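Side-chain contacts in probable sugar kinase (PDB 3KZH), which probably phosphorylates a sugar, as a ribokinase-like carbohydrate kinase of the pfkB family, and binds beta-D-glucopyranose: residues A[48-51]-A[52-56]; A[263-266]-A[267-271]; A[74-77]-A[78-81]. All blocks are in the same frame, centred on the assembly; numbering follows the deposited sequence.

Interaction 1. Residues A[48-51]-A[52-56]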
# COMPACT_ATOMS: atom_id res chain seq x y z
N ILE A 48 7.49 -9.26 15.74
CA ILE A 48 8.47 -10.17 16.38
C ILE A 48 9.43 -10.72 15.32
O ILE A 48 10.64 -10.57 15.47
CB ILE A 48 7.78 -11.35 17.17
CG1 ILE A 48 7.01 -10.80 18.37
CG2 ILE A 48 8.81 -12.36 17.66
CD1 ILE A 48 6.11 -11.81 19.09
N ALA A 49 8.86 -11.26 14.24
CA ALA A 49 9.60 -11.82 13.11
C ALA A 49 10.55 -10.81 12.46
O ALA A 49 11.68 -11.18 12.11
CB ALA A 49 8.64 -12.36 12.09
N GLU A 50 10.12 -9.55 12.36
CA GLU A 50 10.96 -8.48 11.79
C GLU A 50 12.16 -8.21 12.69
O GLU A 50 13.30 -8.26 12.21
CB GLU A 50 10.19 -7.16 11.53
CG GLU A 50 10.98 -6.22 10.59
CD GLU A 50 10.47 -4.79 10.43
OE1 GLU A 50 9.25 -4.54 10.45
OE2 GLU A 50 11.32 -3.89 10.22
N ASN A 51 11.91 -8.01 13.99
CA ASN A 51 12.95 -7.75 15.00
C ASN A 51 14.00 -8.87 15.06
O ASN A 51 15.19 -8.61 15.25
CB ASN A 51 12.33 -7.58 16.40
CG ASN A 51 11.53 -6.31 16.56
OD1 ASN A 51 10.30 -6.33 16.67
ND2 ASN A 51 12.24 -5.19 16.65
N MSE A 52 13.54 -10.11 14.83
CA MSE A 52 14.36 -11.34 14.83
C MSE A 52 15.29 -11.39 13.61
O MSE A 52 16.49 -11.64 13.75
CB MSE A 52 13.46 -12.59 14.83
CG MSE A 52 13.15 -13.15 16.19
SE MSE A 52 12.19 -14.81 16.17
CE MSE A 52 11.65 -14.84 18.06
N ALA A 53 14.73 -11.16 12.43
CA ALA A 53 15.46 -11.16 11.17
C ALA A 53 16.47 -10.00 11.15
O ALA A 53 17.58 -10.14 10.62
CB ALA A 53 14.48 -11.03 10.01
N ARG A 54 16.09 -8.89 11.80
CA ARG A 54 16.94 -7.70 11.91
C ARG A 54 18.22 -7.94 12.70
O ARG A 54 19.24 -7.34 12.41
CB ARG A 54 16.17 -6.53 12.51
CG ARG A 54 15.41 -5.70 11.47
CD ARG A 54 14.57 -4.60 12.09
NE ARG A 54 14.02 -3.70 11.08
CZ ARG A 54 14.63 -2.61 10.63
NH1 ARG A 54 15.82 -2.25 11.10
NH2 ARG A 54 14.08 -1.88 9.67
N VAL A 55 18.17 -8.84 13.69
CA VAL A 55 19.34 -9.15 14.50
C VAL A 55 20.07 -10.41 14.05
O VAL A 55 20.98 -10.90 14.73
CB VAL A 55 19.01 -9.18 16.02
CG1 VAL A 55 18.55 -7.80 16.48
CG2 VAL A 55 17.97 -10.23 16.34
N GLY A 56 19.65 -10.94 12.89
CA GLY A 56 20.29 -12.10 12.30
C GLY A 56 19.74 -13.49 12.53
O GLY A 56 20.38 -14.45 12.12
O HOH W 1 11.13 -1.54 8.85
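Ile48 begins the contact with its CG2 branch, which lies against the terminal methyl of Met52, a selenomethionine, CG2 to CE 3.8 Å. The two side chains run alongside each other, pointing the same way, and the extended Met52 chain carries its terminal methyl to that branch. Between their backbones the bond from Met52 N to Ile48 O (3.0 Å) keeps the helical spacing, and the next residue repeats it from Ala53 N to Ala49 O (3.1 Å). Glu50 supplies the polar part. Its CG is anti to the backbone N (chi1 -164°) and the chain is stretched beyond it, which brings the carboxylate alongside the equally extended Arg54. OE2 takes the NE hydrogen of Arg54 at 2.8 Å in a nearly straight salt bridge (164° at the hydrogen). The acceptor lies close to the guanidinium plane, but the carboxylate is met on its anti side and the two planes are 42° apart, a one-pronged grip on NE. A water completes the link: it donates to Glu50 OE2 and accepts from Arg54 NH2 at 3.1 Å. The other oxygen, OE1, is engaged by Arg46 in a second salt bridge, while Arg54 NH1 reaches the carbonyls of Pro296 and Met298. The bond from Val55 N to Asn51 O is weak (3.4 Å), as the helix runs out into a Schellman motif with Gly56, at positive phi, as its C-prime residue. Helix 44-54 is enclosed on several sides: Asn51 and Met52 pack on helix 255-268, Ala49 and Met52 on strand 59-62, and Glu50, Ala53 and Arg54 on Ile81 of helix 69-81.

Interaction 2. Residues A[263-266]-A[267-271]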
# COMPACT_ATOMS: atom_id res chain seq x y z
N LEU A 263 14.70 -13.01 22.99
CA LEU A 263 14.69 -14.33 23.64
C LEU A 263 15.00 -15.35 22.55
O LEU A 263 15.75 -16.30 22.78
CB LEU A 263 13.31 -14.67 24.22
CG LEU A 263 12.75 -13.86 25.38
CD1 LEU A 263 11.35 -14.36 25.72
CD2 LEU A 263 13.68 -13.94 26.59
N GLY A 264 14.44 -15.10 21.37
CA GLY A 264 14.66 -15.93 20.20
C GLY A 264 16.12 -15.94 19.82
O GLY A 264 16.71 -17.00 19.70
N TYR A 265 16.74 -14.76 19.81
CA TYR A 265 18.17 -14.63 19.51
C TYR A 265 19.03 -15.39 20.54
O TYR A 265 19.93 -16.16 20.17
CB TYR A 265 18.57 -13.14 19.47
CG TYR A 265 20.04 -12.87 19.18
CD1 TYR A 265 20.50 -12.71 17.86
CD2 TYR A 265 20.99 -12.82 20.23
CE1 TYR A 265 21.88 -12.53 17.58
CE2 TYR A 265 22.38 -12.64 19.96
CZ TYR A 265 22.81 -12.50 18.64
OH TYR A 265 24.16 -12.34 18.39
N GLY A 266 18.72 -15.15 21.82
CA GLY A 266 19.43 -15.78 22.93
C GLY A 266 19.42 -17.29 22.94
O GLY A 266 20.46 -17.92 23.15
N TYR A 267 18.25 -17.86 22.65
CA TYR A 267 18.04 -19.30 22.58
C TYR A 267 18.82 -19.95 21.43
O TYR A 267 19.48 -20.97 21.62
CB TYR A 267 16.55 -19.60 22.37
CG TYR A 267 15.64 -19.38 23.57
CD1 TYR A 267 16.18 -19.11 24.85
CD2 TYR A 267 14.24 -19.45 23.44
CE1 TYR A 267 15.35 -18.92 25.96
CE2 TYR A 267 13.38 -19.26 24.57
CZ TYR A 267 13.96 -19.00 25.82
OH TYR A 267 13.18 -18.80 26.94
N MSE A 268 18.80 -19.29 20.27
CA MSE A 268 19.46 -19.76 19.06
C MSE A 268 20.99 -19.73 19.18
O MSE A 268 21.69 -20.61 18.66
CB MSE A 268 18.96 -18.96 17.83
CG MSE A 268 17.45 -19.06 17.57
SE MSE A 268 16.99 -20.82 16.97
CE MSE A 268 15.25 -21.10 17.54
N ASN A 269 21.50 -18.79 19.98
CA ASN A 269 22.93 -18.65 20.21
C ASN A 269 23.42 -19.30 21.51
O ASN A 269 24.58 -19.10 21.90
CB ASN A 269 23.35 -17.18 20.11
CG ASN A 269 23.15 -16.62 18.72
OD1 ASN A 269 23.85 -17.01 17.78
ND2 ASN A 269 22.18 -15.73 18.57
N LYS A 270 22.55 -20.10 22.14
CA LYS A 270 22.81 -20.83 23.40
C LYS A 270 23.45 -20.03 24.55
O LYS A 270 24.24 -20.57 25.33
CB LYS A 270 23.62 -22.12 23.15
CG LYS A 270 22.91 -23.20 22.35
CD LYS A 270 23.36 -23.18 20.90
CE LYS A 270 22.68 -24.27 20.07
NZ LYS A 270 23.09 -25.63 20.49
N MSE A 271 23.08 -18.76 24.65
CA MSE A 271 23.60 -17.83 25.66
C MSE A 271 23.03 -18.07 27.07
O MSE A 271 21.94 -18.62 27.20
CB MSE A 271 23.25 -16.38 25.26
CG MSE A 271 24.11 -15.74 24.15
SE MSE A 271 23.20 -14.27 23.25
CE MSE A 271 22.94 -13.09 24.72
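Asn269 reaches back one turn to Tyr265, and its side chain can be followed outward. CB starts 3.6 Å from Tyr265 O. CG, anti to the carbonyl carbon (chi1 -65°), turns the amide over the tyrosine ring and comes within 4.1 Å of CZ. At the tip, ND2 does two things at once. It donates to Tyr265 O at 2.8 Å, a bent bond (132° at the hydrogen) that arrives from above the carbonyl plane, and it sits 3.1 Å above the ring plane, over the centre. Amide and ring planes are 49° apart, so the nitrogen leans onto the face rather than stacking flat. The same carbonyl also accepts from Asn269 N at 3.1 Å, and the two bonds tie both ends of the asparagine to one oxygen.

Met271, also a selenomethionine, approaches the Tyr265 ring obliquely, SE 3.8 Å from CE2, in a Met-aromatic contact; Phe279 of helix 273-288 stacks on that ring. One turn back, the Tyr267 ring lies with a face over Leu263 O, while its hydroxyl is hydrogen-bonded to Thr185 OG1. Met271 N closes on Gly266 O at 3.1 Å and Lys270 N on Tyr267 O, with Lys270 at positive phi: a Schellman motif, a common way of terminating a helix, here leading helix 255-268 into the turn before helix 273-288.

Interaction 3. Residues A[74-77]-A[78-81]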
# COMPACT_ATOMS: atom_id res chain seq x y z
N ILE A 74 3.79 -6.72 2.09
CA ILE A 74 4.33 -7.49 3.22
C ILE A 74 5.45 -8.40 2.70
O ILE A 74 6.56 -8.35 3.23
CB ILE A 74 3.22 -8.38 3.89
CG1 ILE A 74 2.08 -7.52 4.45
CG2 ILE A 74 3.81 -9.26 5.00
CD1 ILE A 74 2.32 -6.91 5.84
N VAL A 75 5.18 -9.16 1.63
CA VAL A 75 6.15 -10.08 1.03
C VAL A 75 7.43 -9.38 0.62
O VAL A 75 8.52 -9.85 0.95
CB VAL A 75 5.55 -10.89 -0.16
CG1 VAL A 75 6.57 -11.90 -0.69
CG2 VAL A 75 4.36 -11.65 0.28
N GLU A 76 7.30 -8.22 -0.03
CA GLU A 76 8.47 -7.44 -0.45
C GLU A 76 9.29 -6.93 0.73
O GLU A 76 10.52 -6.97 0.69
CB GLU A 76 8.07 -6.27 -1.36
CG GLU A 76 7.88 -6.65 -2.84
CD GLU A 76 9.09 -7.37 -3.45
OE1 GLU A 76 10.22 -6.82 -3.41
OE2 GLU A 76 8.91 -8.51 -3.94
N HIS A 77 8.61 -6.55 1.82
CA HIS A 77 9.29 -6.07 3.02
C HIS A 77 10.02 -7.23 3.71
O HIS A 77 11.12 -7.06 4.22
CB HIS A 77 8.30 -5.41 3.98
CG HIS A 77 8.93 -4.79 5.19
ND1 HIS A 77 9.68 -3.63 5.12
CD2 HIS A 77 8.91 -5.15 6.49
CE1 HIS A 77 10.09 -3.31 6.34
NE2 HIS A 77 9.63 -4.21 7.18
N SER A 78 9.42 -8.43 3.63
CA SER A 78 10.00 -9.64 4.20
C SER A 78 11.26 -10.10 3.50
O SER A 78 12.17 -10.62 4.14
CB SER A 78 8.95 -10.76 4.27
OG SER A 78 8.60 -11.30 3.01
N LYS A 79 11.33 -9.87 2.18
CA LYS A 79 12.50 -10.22 1.37
C LYS A 79 13.62 -9.19 1.59
O LYS A 79 14.79 -9.54 1.50
CB LYS A 79 12.15 -10.30 -0.12
CG LYS A 79 11.24 -11.46 -0.50
CD LYS A 79 10.79 -11.30 -1.94
CE LYS A 79 9.95 -12.46 -2.41
NZ LYS A 79 9.35 -12.19 -3.75
N LYS A 80 13.23 -7.95 1.90
CA LYS A 80 14.18 -6.87 2.16
C LYS A 80 14.86 -7.07 3.53
O LYS A 80 16.08 -6.97 3.63
CB LYS A 80 13.47 -5.52 2.10
CG LYS A 80 14.34 -4.30 2.37
CD LYS A 80 13.50 -3.06 2.62
CE LYS A 80 14.37 -1.93 3.17
NZ LYS A 80 13.60 -0.72 3.54
N ILE A 81 14.05 -7.36 4.55
CA ILE A 81 14.55 -7.57 5.92
C ILE A 81 15.13 -8.98 6.12
O ILE A 81 16.21 -9.13 6.70
CB ILE A 81 13.45 -7.26 6.99
CG1 ILE A 81 12.94 -5.80 6.86
CG2 ILE A 81 13.97 -7.51 8.41
CD1 ILE A 81 14.03 -4.69 6.97
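His77 presents one face of its imidazole to Ile81, whose CG1 sits 3.6 Å above the ring plane, offset toward the rim. The approach is a CH-pi contact, CG1 lying only 21° off the ring normal and nearest among the ring atoms to NE2, at 3.7 Å. With its CG anti to the backbone N (chi1 -175°), the histidine projects outward from the helix beside the isoleucine, and both point the same way. CG1 of Ile81 also rests 3.4 Å from His77 O, the carbonyl that accepts the Ile81 N-H. Outside the two segments, the imidazole meets the ring of Phe41, and its NE2 makes a weak hydrogen bond with Glu50 OE1 of helix 44-54.

These are the closing turns of helix 69-81, which leads into strand 83-84, an outermost strand of the large mixed sheet of the ribokinase-like fold. Here Ser78 folds its hydroxyl back onto the helix: OG, placed between the backbone N and the carbonyl carbon (chi1 71°), donates to Val75 O. That carbonyl also accepts from Lys79 N at 3.1 Å, and OG approaches well off the C=O direction, beside the helical bond. The buried hydroxyl thus finds a partner within its own helix, and Tyr83 and Met85 pack against the serine.

On the exposed flank Lys79 stretches back along Val75, its CE 3.8 Å from CG1. The ammonium beyond faces Glu76, whose chain bends at chi2 and crosses the lysine, but OE2 and NZ are 3.7 Å apart, a long salt bridge.

How the interactions relate
All three contacts lie along the closing turns of helices, yet they differ in burial. Interaction 1 is buried and touches both of the others; interactions 2 and 3 are partly exposed and stay about 12 Å apart at their nearest atoms. Helix 44-54 therefore sits between helices 255-268 and 69-81: residues 48-56 touch 263-271 through Met52 and Val55, and 74-81 through Ile81. Chemistry follows place. The mostly buried helix carries a water-linked salt bridge at its partly exposed end, the 263-271 turn relies on aromatic, amide and selenium packing, and 74-81 sets a CH-pi pair on the side of helix 44-54 against a loose surface ion pair.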